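Local coordinates for protein Ent-copalyl diphosphate synthase (Streptomyces platensis, PDB 5BP8) that is a largely helical terpene cyclase related to the squalene-hopene cyclase class, with helices joined by long loops, at residues Lys56-Asp61 / Ala102-Asp107; Gly62-Pro67 / Val73-Ala78; Phe262-Val267 / Asp286-Gly291; Leu276-Pro281 / Ala318-Thr323. All blocks are in the same frame, centred on the assembly; numbering follows the deposited sequence.

Contacts 1 and 2 lie on the same side of the chain's centre and touch each other, contact 2 being nested within the loop that contact 1 closes; both depend on the loop that joins helices 47-57 and 72-86. Contacts 3 and 4 lie on the other side of the chain's centre, their segments alternating along the sequence, and R322 of contact 4 bridges to D286 and E289 of contact 3. Contacts 2 and 3 are buried, and each sets one polar bond beside apolar packing. Contacts 1 and 4 are at the surface, where a water-assisted amide and a tyrosine-histidine bond do most of the work. The centres of contacts 1 and 4 are about 48 Å apart.

Contact 1. Residues Lys56-Asp61 / Ala102-Asp107; sequences KEQNQD and AAACAD. With EDO (1,2-ethanediol), chain G.
Q58 spans the gap to helix 98-116 almost alone, its direct hydrogen bond to the helix going to a main-chain carbonyl. Its NE2 donates to A104 O over 3.0 Å with an N-H...O angle of 149°, and the donor sits 17° off the carbonyl plane. CG stands anti to the backbone N (chi1 -165°) and the chain beyond it is extended, which carries the amide across to the helix. The same NE2 also donates to G62 O, so the nitrogen is held on both the loop and the helix side. OE1 packs against A104 CB at 3.3 Å and accepts a hydrogen bond from a water 3.0 Å away. That water donates as well to D107 OD1, at 2.9 Å, linking amide and carboxylate through the water. D61 N donates to O1 of a 1,2-ethanediol, probably from the crystallisation liquor, at 2.9 Å, while D61 OD1 pairs with the hydroxyl of S63. The run from Q58 through D61 and G62 to W64, whose indole Q58 touches, matches the QW motif (Q-x-x-D-G-x-W) known from squalene-hopene cyclase relatives, where it links neighbouring helices.

Contact 2. Residues Gly62-Pro67 / Val73-Ala78; sequences GSWGAP and VPTLSA
The loop 62-67 passes the first turns of helix 72-86 closely, with W64 CA and T75 CA 5.1 Å apart, and the positive phi of G62 and G65 bends it on either side of that point. The main chain is pinned there by W64 N, which donates to T75 OG1 at 2.9 Å along a nearly straight path (169°). T75 has OG1 beside its own backbone N and CG2 anti to that N, a setting that aims the hydroxyl at the loop and the methyl at the indole. The hydroxyl is used twice, since it also bonds to G71 O one turn earlier.

The indole of W64 is the main apolar element. A78 CB lies over one face of its six-membered ring, 3.4 Å from the centroid and only 5° off the normal, a well-centred CH-pi contact. T75 CG2 approaches the rim of the ring instead, in its plane and 4.0 Å from CE3. One residue before T75, P74 CG rests 3.9 Å from W64 O; in the loop, S63 CB lies 3.6 Å from T75 OG1.

The indole N-H is satisfied by L54 O of helix 47-57, so W64 joins that helix to helix 72-86. V31 of helix 31-40 touches both W64 and P74, while L112 and L116 of helix 98-116 pack on T75, enclosing the contact between helices on more than one flank.

Contact 3. Residues Phe262-Val267 / Asp286-Gly291; sequences FEQAWV and DSLEAG
Two consecutive helices, 260-274 and 282-291, form the helix-loop-helix unit to which this contact belongs, in keeping with the helical barrels of terpene cyclases. Over the segments 262-267 and 286-291 the axes approach to 10.3 Å and the N-to-C directions differ by 124°, so the helices run nearer antiparallel than parallel, yet well off alignment. Q264 and S287 supply the polar link: S287 OG donates to Q264 OE1 over 2.7 Å. The hydroxyl reaches the oxygen in the carbonyl plane, on a lone pair, with a C=O...O angle of 113°. Q264 has CG beside the backbone N (chi1 -71°) and an extended chain beyond it, which takes the amide out from its helix to the serine. L288 completes the contact from the side: its CD2 lies 3.4 Å from Q264 OE1 and 3.9 Å from Q264 CB, so a methyl group packs along the glutamine and lines one flank of the polar bond. The other methyl, CD1, faces the backbone at 4.3 Å from A265 N.

L288 also packs on Y261 and L268 of helix 260-274. Helix 307-319 meets the first helix through V313 against A265, and helix 504-518 covers another flank by packing on E263 and V267. The buried contact thus lies on one side of a helix that has several other helices around it.

Contact 4. Residues Leu276-Pro281 / Ala318-Thr323; sequences LRYEAP and AQHGRT
Y278 OH and H320 NE2 stand 2.7 Å apart in a hydrogen bond that joins the loop 276-281 to the turn after helix 307-319. Each ring offers its rim: the centroids are 5.7 Å apart and the planes turned by 42°, so there is no stacking. NE2 comes in the plane of the phenol at its edge. A280 adds its methyl to the same imidazole, CB lying 3.9 Å from H320 CD2, obliquely to the ring.

The phenol is placed by a chi1 of 58°, with CG between the backbone N and the carbonyl carbon, and by packing on L271 and A272 of helix 260-274 and L16 of helix 7-20. H320 is fixed from its far side, where ND1 bonds to A316 O. L268 of helix 260-274 and L285 of helix 282-291 also touch H320. After it the chain turns at G321, whose phi is 91°, bringing R322 round to salt bridges with D286 and E289 of helix 282-291.

With ND1 engaged by a carbonyl and NE2 by a hydroxyl, both ring nitrogens have partners. The ND1 bond implies a hydrogen there; NE2 would then probably accept from Y278 if the ring is neutral, and donate to it if the ring is protonated.

Contact 1. Residues Lys56-Asp61 / Ala102-Asp107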
loop_
_atom_site.group_PDB
_atom_site.type_symbol
_atom_site.label_atom_id
_atom_site.label_comp_id
_atom_site.label_asym_id
_atom_site.label_seq_id
_atom_site.Cartn_x
_atom_site.Cartn_y
_atom_site.Cartn_z
ATOM N N LYS A 56 8.698 20.049 5.595
ATOM C CA LYS A 56 7.399 20.479 5.018
ATOM C C LYS A 56 6.250 19.603 5.481
ATOM O O LYS A 56 5.158 20.097 5.747
ATOM C CB LYS A 56 7.439 20.444 3.479
ATOM C CG LYS A 56 6.093 20.684 2.791
ATOM C CD LYS A 56 6.179 20.554 1.274
ATOM C CE LYS A 56 4.796 20.691 0.656
ATOM N NZ LYS A 56 4.727 20.227 -0.762
ATOM N N GLU A 57 6.482 18.305 5.579
ATOM C CA GLU A 57 5.358 17.365 5.804
ATOM C C GLU A 57 4.950 17.201 7.263
ATOM O O GLU A 57 3.896 16.595 7.553
ATOM C CB GLU A 57 5.676 16.014 5.183
ATOM C CG GLU A 57 5.766 16.085 3.677
ATOM C CD GLU A 57 4.424 16.234 2.998
ATOM O OE1 GLU A 57 3.429 15.686 3.526
ATOM O OE2 GLU A 57 4.382 16.858 1.932
ATOM N N GLN A 58 5.749 17.727 8.187
ATOM C CA GLN A 58 5.425 17.626 9.617
ATOM C C GLN A 58 4.078 18.296 9.926
ATOM O O GLN A 58 3.803 19.394 9.438
ATOM C CB GLN A 58 6.534 18.208 10.474
ATOM C CG GLN A 58 6.448 17.811 11.942
ATOM C CD GLN A 58 7.644 18.280 12.741
ATOM O OE1 GLN A 58 8.354 19.214 12.329
ATOM N NE2 GLN A 58 7.862 17.671 13.887
ATOM N N ASN A 59 3.232 17.597 10.677
ATOM C CA ASN A 59 1.957 18.127 11.156
ATOM C C ASN A 59 2.201 19.152 12.244
ATOM O O ASN A 59 3.257 19.147 12.888
ATOM C CB ASN A 59 1.050 17.014 11.722
ATOM C CG ASN A 59 0.729 15.970 10.707
ATOM O OD1 ASN A 59 0.402 16.309 9.577
ATOM N ND2 ASN A 59 0.791 14.673 11.102
ATOM N N GLN A 60 1.213 20.001 12.475
ATOM C CA GLN A 60 1.353 21.054 13.500
ATOM C C GLN A 60 1.353 20.530 14.928
ATOM O O GLN A 60 1.799 21.233 15.826
ATOM C CB GLN A 60 0.315 22.148 13.272
ATOM C CG GLN A 60 0.536 22.869 11.949
ATOM C CD GLN A 60 1.884 23.591 11.904
ATOM O OE1 GLN A 60 2.215 24.324 12.816
ATOM N NE2 GLN A 60 2.661 23.366 10.865
ATOM N N ASP A 61 0.931 19.274 15.147
ATOM C CA ASP A 61 1.094 18.630 16.454
ATOM C C ASP A 61 2.461 17.952 16.663
ATOM O O ASP A 61 2.654 17.260 17.675
ATOM C CB ASP A 61 -0.054 17.651 16.760
ATOM C CG ASP A 61 0.021 16.355 15.974
ATOM O OD1 ASP A 61 0.881 16.229 15.101
ATOM O OD2 ASP A 61 -0.855 15.465 16.200
ATOM N N ALA A 102 16.627 20.684 14.336
ATOM C CA ALA A 102 16.448 20.422 15.751
ATOM C C ALA A 102 15.029 20.750 16.244
ATOM O O ALA A 102 14.492 20.016 17.093
ATOM C CB ALA A 102 17.484 21.158 16.564
ATOM N N ALA A 103 14.427 21.816 15.700
ATOM C CA ALA A 103 13.104 22.219 16.079
ATOM C C ALA A 103 12.116 21.138 15.664
ATOM O O ALA A 103 11.257 20.724 16.460
ATOM C CB ALA A 103 12.729 23.537 15.412
ATOM N N ALA A 104 12.225 20.710 14.403
ATOM C CA ALA A 104 11.389 19.625 13.896
ATOM C C ALA A 104 11.571 18.361 14.721
ATOM O O ALA A 104 10.599 17.687 15.091
ATOM C CB ALA A 104 11.691 19.348 12.433
ATOM N N CYS A 105 12.815 18.028 14.995
ATOM C CA CYS A 105 13.131 16.829 15.744
ATOM C C CYS A 105 12.522 16.841 17.146
ATOM O O CYS A 105 11.855 15.861 17.566
ATOM C CB CYS A 105 14.630 16.677 15.827
ATOM S SG CYS A 105 15.145 15.109 16.533
ATOM N N ALA A 106 12.725 17.944 17.864
ATOM C CA ALA A 106 12.204 18.071 19.233
ATOM C C ALA A 106 10.691 18.001 19.268
ATOM O O ALA A 106 10.099 17.360 20.170
ATOM C CB ALA A 106 12.697 19.338 19.883
ATOM N N ASP A 107 10.049 18.616 18.284
ATOM C CA ASP A 107 8.579 18.547 18.229
ATOM C C ASP A 107 8.081 17.145 17.904
ATOM O O ASP A 107 7.044 16.740 18.424
ATOM C CB ASP A 107 8.008 19.564 17.242
ATOM C CG ASP A 107 8.183 21.018 17.717
ATOM O OD1 ASP A 107 8.062 21.898 16.840
ATOM O OD2 ASP A 107 8.386 21.256 18.933
HETATM C C1 EDO G . -2.424 17.280 13.643
HETATM O O1 EDO G . -1.424 18.302 13.698
HETATM C C2 EDO G . -2.684 16.807 12.223
HETATM O O2 EDO G . -2.861 17.929 11.331
HETATM O O HOH W 1 8.355 21.716 13.997
#

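Contact 2. Residues Gly62-Pro67 / Val73-Ala78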
loop_
_atom_site.group_PDB
_atom_site.type_symbol
_atom_site.label_atom_id
_atom_site.label_comp_id
_atom_site.label_asym_id
_atom_site.label_seq_id
_atom_site.Cartn_x
_atom_site.Cartn_y
_atom_site.Cartn_z
ATOM N N GLY A 62 3.405 18.135 15.733
ATOM C CA GLY A 62 4.735 17.532 15.867
ATOM C C GLY A 62 4.896 16.167 15.209
ATOM O O GLY A 62 6.012 15.732 14.918
ATOM N N SER A 63 3.783 15.466 14.974
ATOM C CA SER A 63 3.815 14.194 14.294
ATOM C C SER A 63 3.966 14.346 12.791
ATOM O O SER A 63 3.829 15.441 12.246
ATOM C CB SER A 63 2.493 13.416 14.557
ATOM O OG SER A 63 1.389 14.016 13.921
ATOM N N TRP A 64 4.222 13.221 12.129
ATOM C CA TRP A 64 3.992 13.069 10.722
ATOM C C TRP A 64 2.897 12.035 10.498
ATOM O O TRP A 64 2.583 11.235 11.383
ATOM C CB TRP A 64 5.244 12.599 10.008
ATOM C CG TRP A 64 6.369 13.611 9.845
ATOM C CD1 TRP A 64 6.682 14.279 8.710
ATOM C CD2 TRP A 64 7.320 14.028 10.833
ATOM N NE1 TRP A 64 7.768 15.106 8.913
ATOM C CE2 TRP A 64 8.184 14.963 10.216
ATOM C CE3 TRP A 64 7.519 13.718 12.184
ATOM C CZ2 TRP A 64 9.237 15.573 10.901
ATOM C CZ3 TRP A 64 8.590 14.332 12.865
ATOM C CH2 TRP A 64 9.434 15.237 12.210
ATOM N N GLY A 65 2.302 12.070 9.321
ATOM C CA GLY A 65 1.310 11.047 8.948
ATOM C C GLY A 65 -0.121 11.277 9.377
ATOM O O GLY A 65 -0.538 12.383 9.770
ATOM N N ALA A 66 -0.894 10.219 9.217
ATOM C CA ALA A 66 -2.335 10.272 9.373
ATOM C C ALA A 66 -2.782 10.061 10.838
ATOM O O ALA A 66 -1.959 9.755 11.709
ATOM C CB ALA A 66 -2.946 9.219 8.444
ATOM N N PRO A 67 -4.095 10.192 11.119
ATOM C CA PRO A 67 -4.598 10.003 12.470
ATOM C C PRO A 67 -4.648 8.564 12.954
ATOM O O PRO A 67 -4.208 7.629 12.250
ATOM C CB PRO A 67 -6.015 10.598 12.397
ATOM C CG PRO A 67 -6.016 11.453 11.201
ATOM C CD PRO A 67 -5.139 10.751 10.246
ATOM N N VAL A 73 4.520 5.075 13.137
ATOM C CA VAL A 73 5.662 4.633 12.326
ATOM C C VAL A 73 6.386 5.768 11.564
ATOM O O VAL A 73 7.624 5.906 11.648
ATOM C CB VAL A 73 5.268 3.488 11.389
ATOM C CG1 VAL A 73 6.319 3.272 10.324
ATOM C CG2 VAL A 73 4.998 2.224 12.214
ATOM N N PRO A 74 5.639 6.616 10.827
ATOM C CA PRO A 74 6.390 7.658 10.142
ATOM C C PRO A 74 7.062 8.694 11.065
ATOM O O PRO A 74 8.137 9.223 10.703
ATOM C CB PRO A 74 5.340 8.312 9.240
ATOM C CG PRO A 74 4.039 7.971 9.851
ATOM C CD PRO A 74 4.230 6.624 10.464
ATOM N N THR A 75 6.484 8.958 12.230
ATOM C CA THR A 75 7.099 9.893 13.191
ATOM C C THR A 75 8.375 9.281 13.740
ATOM O O THR A 75 9.456 9.939 13.808
ATOM C CB THR A 75 6.119 10.311 14.308
ATOM O OG1 THR A 75 4.960 10.911 13.731
ATOM C CG2 THR A 75 6.793 11.313 15.256
ATOM N N LEU A 76 8.304 8.006 14.090
ATOM C CA LEU A 76 9.530 7.276 14.472
ATOM C C LEU A 76 10.621 7.383 13.402
ATOM O O LEU A 76 11.775 7.689 13.723
ATOM C CB LEU A 76 9.246 5.811 14.796
ATOM C CG LEU A 76 8.505 5.539 16.122
ATOM C CD1 LEU A 76 8.068 4.086 16.100
ATOM C CD2 LEU A 76 9.376 5.884 17.325
ATOM N N SER A 77 10.250 7.145 12.130
ATOM C CA SER A 77 11.226 7.189 11.053
ATOM C C SER A 77 11.832 8.586 10.888
ATOM O O SER A 77 13.036 8.730 10.759
ATOM C CB SER A 77 10.593 6.748 9.739
ATOM O OG SER A 77 11.594 6.546 8.757
ATOM N N ALA A 78 10.978 9.607 10.899
ATOM C CA ALA A 78 11.433 10.994 10.749
ATOM C C ALA A 78 12.324 11.454 11.894
ATOM O O ALA A 78 13.422 12.044 11.670
ATOM C CB ALA A 78 10.234 11.922 10.607
#

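Contact 3. Residues Phe262-Val267 / Asp286-Gly291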
loop_
_atom_site.group_PDB
_atom_site.type_symbol
_atom_site.label_atom_id
_atom_site.label_comp_id
_atom_site.label_asym_id
_atom_site.label_seq_id
_atom_site.Cartn_x
_atom_site.Cartn_y
_atom_site.Cartn_z
ATOM N N PHE A 262 0.593 -5.418 -9.741
ATOM C CA PHE A 262 -0.543 -4.850 -9.012
ATOM C C PHE A 262 -1.221 -3.741 -9.836
ATOM O O PHE A 262 -2.440 -3.759 -10.062
ATOM C CB PHE A 262 -0.024 -4.364 -7.637
ATOM C CG PHE A 262 -0.928 -3.399 -6.908
ATOM C CD1 PHE A 262 -2.283 -3.638 -6.742
ATOM C CD2 PHE A 262 -0.411 -2.293 -6.310
ATOM C CE1 PHE A 262 -3.099 -2.744 -6.029
ATOM C CE2 PHE A 262 -1.220 -1.403 -5.597
ATOM C CZ PHE A 262 -2.569 -1.632 -5.464
ATOM N N GLU A 263 -0.441 -2.782 -10.313
ATOM C CA GLU A 263 -1.042 -1.671 -11.055
ATOM C C GLU A 263 -1.705 -2.151 -12.363
ATOM O O GLU A 263 -2.848 -1.756 -12.669
ATOM C CB GLU A 263 0.008 -0.601 -11.351
ATOM C CG GLU A 263 -0.525 0.499 -12.261
ATOM C CD GLU A 263 0.423 1.665 -12.332
ATOM O OE1 GLU A 263 0.888 1.932 -13.449
ATOM O OE2 GLU A 263 0.667 2.315 -11.279
ATOM N N GLN A 264 -0.999 -2.997 -13.106
ATOM C CA GLN A 264 -1.532 -3.482 -14.400
ATOM C C GLN A 264 -2.872 -4.196 -14.195
ATOM O O GLN A 264 -3.842 -3.891 -14.896
ATOM C CB GLN A 264 -0.546 -4.392 -15.105
ATOM C CG GLN A 264 0.644 -3.635 -15.649
ATOM C CD GLN A 264 1.720 -4.504 -16.283
ATOM O OE1 GLN A 264 1.871 -5.695 -15.987
ATOM N NE2 GLN A 264 2.535 -3.874 -17.114
ATOM N N ALA A 265 -2.931 -5.102 -13.217
ATOM C CA ALA A 265 -4.164 -5.865 -12.966
ATOM C C ALA A 265 -5.305 -4.988 -12.462
ATOM O O ALA A 265 -6.455 -5.118 -12.896
ATOM C CB ALA A 265 -3.893 -6.967 -11.971
ATOM N N TRP A 266 -4.991 -4.100 -11.522
ATOM C CA TRP A 266 -6.025 -3.241 -10.952
ATOM C C TRP A 266 -6.571 -2.256 -12.004
ATOM O O TRP A 266 -7.785 -2.055 -12.098
ATOM C CB TRP A 266 -5.538 -2.521 -9.678
ATOM C CG TRP A 266 -5.868 -3.261 -8.323
ATOM C CD1 TRP A 266 -6.759 -2.843 -7.369
ATOM C CD2 TRP A 266 -5.318 -4.519 -7.823
ATOM N NE1 TRP A 266 -6.783 -3.723 -6.311
ATOM C CE2 TRP A 266 -5.917 -4.761 -6.553
ATOM C CE3 TRP A 266 -4.408 -5.464 -8.334
ATOM C CZ2 TRP A 266 -5.603 -5.902 -5.756
ATOM C CZ3 TRP A 266 -4.055 -6.596 -7.507
ATOM C CH2 TRP A 266 -4.666 -6.803 -6.253
ATOM N N VAL A 267 -5.692 -1.688 -12.819
ATOM C CA VAL A 267 -6.113 -0.821 -13.901
ATOM C C VAL A 267 -7.006 -1.585 -14.880
ATOM O O VAL A 267 -8.104 -1.115 -15.231
ATOM C CB VAL A 267 -4.926 -0.194 -14.655
ATOM C CG1 VAL A 267 -5.416 0.498 -15.916
ATOM C CG2 VAL A 267 -4.193 0.813 -13.765
ATOM N N ASP A 286 0.768 -9.132 -22.007
ATOM C CA ASP A 286 2.042 -9.869 -22.090
ATOM C C ASP A 286 2.880 -9.807 -20.816
ATOM O O ASP A 286 3.463 -10.827 -20.423
ATOM C CB ASP A 286 2.910 -9.372 -23.246
ATOM C CG ASP A 286 2.312 -9.663 -24.613
ATOM O OD1 ASP A 286 1.434 -10.537 -24.752
ATOM O OD2 ASP A 286 2.758 -8.989 -25.553
ATOM N N SER A 287 2.973 -8.616 -20.210
ATOM C CA SER A 287 3.693 -8.418 -18.919
ATOM C C SER A 287 3.109 -9.334 -17.858
ATOM O O SER A 287 3.823 -10.048 -17.170
ATOM C CB SER A 287 3.568 -6.960 -18.444
ATOM O OG SER A 287 4.019 -6.796 -17.107
ATOM N N LEU A 288 1.792 -9.315 -17.730
ATOM C CA LEU A 288 1.139 -10.139 -16.722
ATOM C C LEU A 288 1.330 -11.626 -16.977
ATOM O O LEU A 288 1.645 -12.369 -16.060
ATOM C CB LEU A 288 -0.341 -9.807 -16.631
ATOM C CG LEU A 288 -0.704 -8.437 -16.043
ATOM C CD1 LEU A 288 -2.209 -8.367 -15.909
ATOM C CD2 LEU A 288 -0.034 -8.196 -14.687
ATOM N N GLU A 289 1.148 -12.078 -18.220
ATOM C CA GLU A 289 1.378 -13.503 -18.524
ATOM C C GLU A 289 2.801 -13.983 -18.262
ATOM O O GLU A 289 3.013 -15.090 -17.741
ATOM C CB GLU A 289 0.993 -13.812 -19.980
ATOM C CG GLU A 289 -0.446 -14.195 -20.117
ATOM C CD GLU A 289 -0.810 -14.687 -21.514
ATOM O OE1 GLU A 289 -0.130 -14.324 -22.511
ATOM O OE2 GLU A 289 -1.799 -15.429 -21.583
ATOM N N ALA A 290 3.776 -13.165 -18.628
ATOM C CA ALA A 290 5.166 -13.482 -18.386
ATOM C C ALA A 290 5.439 -13.578 -16.901
ATOM O O ALA A 290 6.268 -14.358 -16.494
ATOM C CB ALA A 290 6.080 -12.438 -19.008
ATOM N N GLY A 291 4.753 -12.782 -16.086
ATOM C CA GLY A 291 5.028 -12.785 -14.669
ATOM C C GLY A 291 4.375 -13.939 -13.932
ATOM O O GLY A 291 4.856 -14.366 -12.900
#

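Contact 4. Residues Leu276-Pro281 / Ala318-Thr323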
loop_
_atom_site.group_PDB
_atom_site.type_symbol
_atom_site.label_atom_id
_atom_site.label_comp_id
_atom_site.label_asym_id
_atom_site.label_seq_id
_atom_site.Cartn_x
_atom_site.Cartn_y
_atom_site.Cartn_z
ATOM N N LEU A 276 -16.710 0.860 -20.331
ATOM C CA LEU A 276 -16.114 1.554 -21.474
ATOM C C LEU A 276 -15.542 0.611 -22.528
ATOM O O LEU A 276 -15.033 -0.468 -22.210
ATOM C CB LEU A 276 -15.005 2.513 -21.008
ATOM C CG LEU A 276 -15.488 3.666 -20.136
ATOM C CD1 LEU A 276 -14.281 4.363 -19.497
ATOM C CD2 LEU A 276 -16.309 4.673 -20.925
ATOM N N ARG A 277 -15.611 1.046 -23.790
ATOM C CA ARG A 277 -15.003 0.329 -24.900
ATOM C C ARG A 277 -13.561 0.781 -25.049
ATOM O O ARG A 277 -13.269 1.967 -25.035
ATOM C CB ARG A 277 -15.753 0.568 -26.224
ATOM C CG ARG A 277 -17.110 -0.124 -26.319
ATOM C CD ARG A 277 -17.735 0.005 -27.714
ATOM N NE ARG A 277 -18.613 1.176 -27.805
ATOM C CZ ARG A 277 -18.338 2.330 -28.427
ATOM N NH1 ARG A 277 -19.243 3.302 -28.415
ATOM N NH2 ARG A 277 -17.182 2.530 -29.066
ATOM N N TYR A 278 -12.667 -0.185 -25.140
ATOM C CA TYR A 278 -11.257 0.067 -25.358
ATOM C C TYR A 278 -10.659 -1.236 -25.793
ATOM O O TYR A 278 -11.284 -2.300 -25.654
ATOM C CB TYR A 278 -10.559 0.512 -24.062
ATOM C CG TYR A 278 -10.708 -0.501 -22.972
ATOM C CD1 TYR A 278 -9.772 -1.527 -22.805
ATOM C CD2 TYR A 278 -11.796 -0.457 -22.121
ATOM C CE1 TYR A 278 -9.920 -2.470 -21.806
ATOM C CE2 TYR A 278 -11.952 -1.389 -21.120
ATOM C CZ TYR A 278 -11.022 -2.397 -20.973
ATOM O OH TYR A 278 -11.214 -3.310 -19.973
ATOM N N GLU A 279 -9.446 -1.143 -26.316
ATOM C CA GLU A 279 -8.620 -2.297 -26.584
ATOM C C GLU A 279 -7.455 -2.291 -25.576
ATOM O O GLU A 279 -6.650 -1.342 -25.540
ATOM C CB GLU A 279 -8.127 -2.218 -28.027
ATOM C CG GLU A 279 -7.206 -3.343 -28.456
ATOM C CD GLU A 279 -7.896 -4.690 -28.542
ATOM O OE1 GLU A 279 -9.148 -4.743 -28.558
ATOM O OE2 GLU A 279 -7.171 -5.705 -28.617
ATOM N N ALA A 280 -7.361 -3.334 -24.752
ATOM C CA ALA A 280 -6.210 -3.490 -23.855
ATOM C C ALA A 280 -4.957 -3.625 -24.697
ATOM O O ALA A 280 -4.909 -4.470 -25.614
ATOM C CB ALA A 280 -6.357 -4.705 -22.958
ATOM N N PRO A 281 -3.952 -2.772 -24.431
ATOM C CA PRO A 281 -2.704 -2.949 -25.140
ATOM C C PRO A 281 -2.120 -4.321 -24.817
ATOM O O PRO A 281 -2.089 -4.742 -23.648
ATOM C CB PRO A 281 -1.811 -1.825 -24.583
ATOM C CG PRO A 281 -2.758 -0.795 -24.088
ATOM C CD PRO A 281 -3.929 -1.566 -23.570
ATOM N N ALA A 318 -8.132 -13.007 -17.838
ATOM C CA ALA A 318 -9.312 -13.710 -18.344
ATOM C C ALA A 318 -10.383 -12.775 -18.878
ATOM O O ALA A 318 -11.053 -13.081 -19.875
ATOM C CB ALA A 318 -9.868 -14.645 -17.287
ATOM N N GLN A 319 -10.548 -11.620 -18.247
ATOM C CA GLN A 319 -11.483 -10.626 -18.760
ATOM C C GLN A 319 -11.047 -10.003 -20.077
ATOM O O GLN A 319 -11.860 -9.367 -20.758
ATOM C CB GLN A 319 -11.748 -9.514 -17.740
ATOM C CG GLN A 319 -12.490 -9.992 -16.527
ATOM C CD GLN A 319 -12.980 -8.858 -15.662
ATOM O OE1 GLN A 319 -14.156 -8.520 -15.696
ATOM N NE2 GLN A 319 -12.073 -8.259 -14.872
ATOM N N HIS A 320 -9.782 -10.135 -20.423
ATOM C CA HIS A 320 -9.281 -9.543 -21.650
ATOM C C HIS A 320 -8.789 -10.594 -22.646
ATOM O O HIS A 320 -7.891 -10.340 -23.432
ATOM C CB HIS A 320 -8.216 -8.507 -21.318
ATOM C CG HIS A 320 -8.766 -7.345 -20.562
ATOM N ND1 HIS A 320 -8.844 -7.323 -19.189
ATOM C CD2 HIS A 320 -9.317 -6.189 -20.986
ATOM C CE1 HIS A 320 -9.406 -6.199 -18.801
ATOM N NE2 HIS A 320 -9.706 -5.494 -19.871
ATOM N N GLY A 321 -9.392 -11.775 -22.582
ATOM C CA GLY A 321 -9.219 -12.798 -23.612
ATOM C C GLY A 321 -8.088 -13.783 -23.404
ATOM O O GLY A 321 -7.767 -14.539 -24.326
ATOM N N ARG A 322 -7.471 -13.787 -22.218
ATOM C CA ARG A 322 -6.359 -14.697 -21.932
ATOM C C ARG A 322 -6.660 -15.497 -20.687
ATOM O O ARG A 322 -6.241 -15.142 -19.571
ATOM C CB ARG A 322 -5.039 -13.947 -21.810
ATOM C CG ARG A 322 -4.695 -13.175 -23.068
ATOM C CD ARG A 322 -3.225 -12.898 -23.210
ATOM N NE ARG A 322 -3.016 -11.900 -24.254
ATOM C CZ ARG A 322 -1.842 -11.351 -24.553
ATOM N NH1 ARG A 322 -0.724 -11.713 -23.937
ATOM N NH2 ARG A 322 -1.785 -10.429 -25.491
ATOM N N THR A 323 -7.422 -16.572 -20.874
ATOM C CA THR A 323 -7.900 -17.380 -19.772
ATOM C C THR A 323 -6.895 -18.448 -19.367
ATOM O O THR A 323 -6.452 -19.246 -20.193
ATOM C CB THR A 323 -9.244 -18.038 -20.117
ATOM O OG1 THR A 323 -10.204 -17.018 -20.388
ATOM C CG2 THR A 323 -9.754 -18.874 -18.968
#